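Local coordinates for protein hemin degrading factor (Pseudomonas aeruginosa, PDB 4MF9) that binds heme and, as a heme-trafficking and probably heme-degrading protein, takes part in the handling of heme iron in this pathogen, at residues I319-W323 against W350-A354. Numbering follows the deposited sequence.
Sequences IVTSW and WRELA
Thr-321 and Arg-351 have the nearest CA atoms, 6.5 Å apart; strand 320-323 and helix 350-354 run at 44° to each other, their axes 8.7 Å apart at closest approach. Two tryptophans tie them together in opposite senses, each pairing a broad apolar ring with one N-H. Trp-350, its CG anti to the backbone N (chi1 165°), reaches the strand and gives NE1 to Thr-321 O at 2.9 Å; the carbonyl oxygen lies in the indole plane, although the donor stands well above the carbonyl plane. From the strand, Trp-323 NE1 meets Ala-354 O at 3.0 Å, on a lone pair, and Arg-310 NH1 also binds that oxygen. Ala-354 is small enough to sit between the rings: its CB lies over the rim of one face of Trp-350, touches Trp-323 NE1 and meets Thr-321 CG2 at 3.8 Å. Thr-321 thus splits its roles, methyl to the helix and OG1 to Glu-346. Arg-351 is long enough to reach Ile-319; its NE forms a salt bridge with Glu-346, while NH2 makes a weak bond to Ile-319 O (3.2 Å). Helix 348-355 thereby packs on the antiparallel sheet of this HemS/ChuX-family domain, where Leu-251 of helix 247-258 touches both tryptophans; Val-320 points away from it and touches the heme, and strand 320-326 runs between strands 307-313 and 332-338.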
loop_
_atom_site.group_PDB
_atom_site.type_symbol
_atom_site.label_atom_id
_atom_site.label_comp_id
_atom_site.label_asym_id
_atom_site.label_seq_id
_atom_site.Cartn_x
_atom_site.Cartn_y
_atom_site.Cartn_z
ATOM N N ILE A 319 16.740 -19.216 -3.536
ATOM C CA ILE A 319 15.633 -18.782 -4.330
ATOM C C ILE A 319 14.404 -18.289 -3.541
ATOM O O ILE A 319 13.986 -18.913 -2.668
ATOM C CB ILE A 319 15.226 -19.895 -5.266
ATOM C CG1 ILE A 319 16.462 -20.302 -6.084
ATOM C CG2 ILE A 319 14.010 -19.529 -6.069
ATOM C CD1 ILE A 319 16.562 -19.752 -7.459
ATOM N N VAL A 320 13.854 -17.174 -3.972
ATOM C CA VAL A 320 12.627 -16.651 -3.372
ATOM C C VAL A 320 11.523 -16.644 -4.411
ATOM O O VAL A 320 11.660 -16.033 -5.469
ATOM C CB VAL A 320 12.795 -15.207 -2.818
ATOM C CG1 VAL A 320 11.426 -14.663 -2.312
ATOM C CG2 VAL A 320 13.811 -15.174 -1.704
ATOM N N THR A 321 10.420 -17.311 -4.098
ATOM C CA THR A 321 9.290 -17.380 -5.009
ATOM C C THR A 321 8.171 -16.448 -4.551
ATOM O O THR A 321 7.848 -16.399 -3.370
ATOM C CB THR A 321 8.740 -18.809 -5.071
ATOM O OG1 THR A 321 9.832 -19.721 -5.273
ATOM C CG2 THR A 321 7.747 -18.945 -6.213
ATOM N N SER A 322 7.582 -15.719 -5.493
ATOM C CA SER A 322 6.499 -14.791 -5.189
ATOM C C SER A 322 5.488 -14.847 -6.315
ATOM O O SER A 322 5.807 -15.323 -7.406
ATOM C CB SER A 322 7.038 -13.367 -5.074
ATOM O OG SER A 322 7.621 -12.960 -6.300
ATOM N N TRP A 323 4.270 -14.379 -6.042
ATOM C CA TRP A 323 3.279 -14.109 -7.078
ATOM C C TRP A 323 3.073 -12.601 -7.111
ATOM O O TRP A 323 2.975 -11.964 -6.058
ATOM C CB TRP A 323 1.947 -14.790 -6.754
ATOM C CG TRP A 323 1.926 -16.265 -7.051
ATOM C CD1 TRP A 323 2.997 -17.119 -7.089
ATOM C CD2 TRP A 323 0.774 -17.050 -7.369
ATOM N NE1 TRP A 323 2.570 -18.397 -7.397
ATOM C CE2 TRP A 323 1.210 -18.377 -7.571
ATOM C CE3 TRP A 323 -0.591 -16.762 -7.483
ATOM C CZ2 TRP A 323 0.335 -19.407 -7.895
ATOM C CZ3 TRP A 323 -1.460 -17.790 -7.806
ATOM C CH2 TRP A 323 -0.993 -19.099 -8.008
ATOM N N TRP A 350 5.316 -23.233 1.230
ATOM C CA TRP A 350 5.042 -22.081 0.382
ATOM C C TRP A 350 5.427 -22.359 -1.071
ATOM O O TRP A 350 4.604 -22.196 -1.982
ATOM C CB TRP A 350 5.760 -20.822 0.873
ATOM C CG TRP A 350 5.772 -19.759 -0.190
ATOM C CD1 TRP A 350 6.855 -19.299 -0.897
ATOM C CD2 TRP A 350 4.635 -19.056 -0.699
ATOM N NE1 TRP A 350 6.454 -18.339 -1.801
ATOM C CE2 TRP A 350 5.096 -18.174 -1.695
ATOM C CE3 TRP A 350 3.271 -19.081 -0.400
ATOM C CZ2 TRP A 350 4.234 -17.329 -2.391
ATOM C CZ3 TRP A 350 2.429 -18.251 -1.088
ATOM C CH2 TRP A 350 2.907 -17.388 -2.072
ATOM N N ARG A 351 6.635 -22.855 -1.266
ATOM C CA ARG A 351 7.132 -23.052 -2.592
ATOM C C ARG A 351 6.296 -24.055 -3.318
ATOM O O ARG A 351 5.993 -23.872 -4.397
ATOM C CB ARG A 351 8.619 -23.388 -2.582
ATOM C CG ARG A 351 9.148 -23.826 -3.939
ATOM C CD ARG A 351 10.642 -24.128 -3.974
ATOM N NE ARG A 351 11.489 -23.052 -3.543
ATOM C CZ ARG A 351 12.802 -23.067 -3.459
ATOM N NH1 ARG A 351 13.503 -24.119 -3.823
ATOM N NH2 ARG A 351 13.416 -22.008 -3.017
ATOM N N GLU A 352 5.884 -25.100 -2.651
ATOM C CA GLU A 352 5.015 -26.067 -3.221
ATOM C C GLU A 352 3.670 -25.480 -3.631
ATOM O O GLU A 352 3.212 -25.746 -4.678
ATOM C CB GLU A 352 4.822 -27.235 -2.267
ATOM C CG GLU A 352 3.740 -28.186 -2.734
ATOM C CD GLU A 352 3.448 -29.288 -1.763
ATOM O OE1 GLU A 352 3.077 -30.355 -2.216
ATOM O OE2 GLU A 352 3.584 -29.079 -0.549
ATOM N N LEU A 353 3.070 -24.681 -2.781
ATOM C CA LEU A 353 1.852 -24.040 -3.192
ATOM C C LEU A 353 2.006 -23.055 -4.330
ATOM O O LEU A 353 1.273 -23.088 -5.261
ATOM C CB LEU A 353 1.197 -23.376 -2.015
ATOM C CG LEU A 353 -0.120 -22.621 -2.220
ATOM C CD1 LEU A 353 -1.163 -23.457 -2.887
ATOM C CD2 LEU A 353 -0.629 -22.112 -0.907
ATOM N N ALA A 354 3.022 -22.233 -4.254
ATOM C CA ALA A 354 3.337 -21.254 -5.297
ATOM C C ALA A 354 3.582 -21.916 -6.663
ATOM O O ALA A 354 3.281 -21.334 -7.705
ATOM C CB ALA A 354 4.547 -20.442 -4.889
#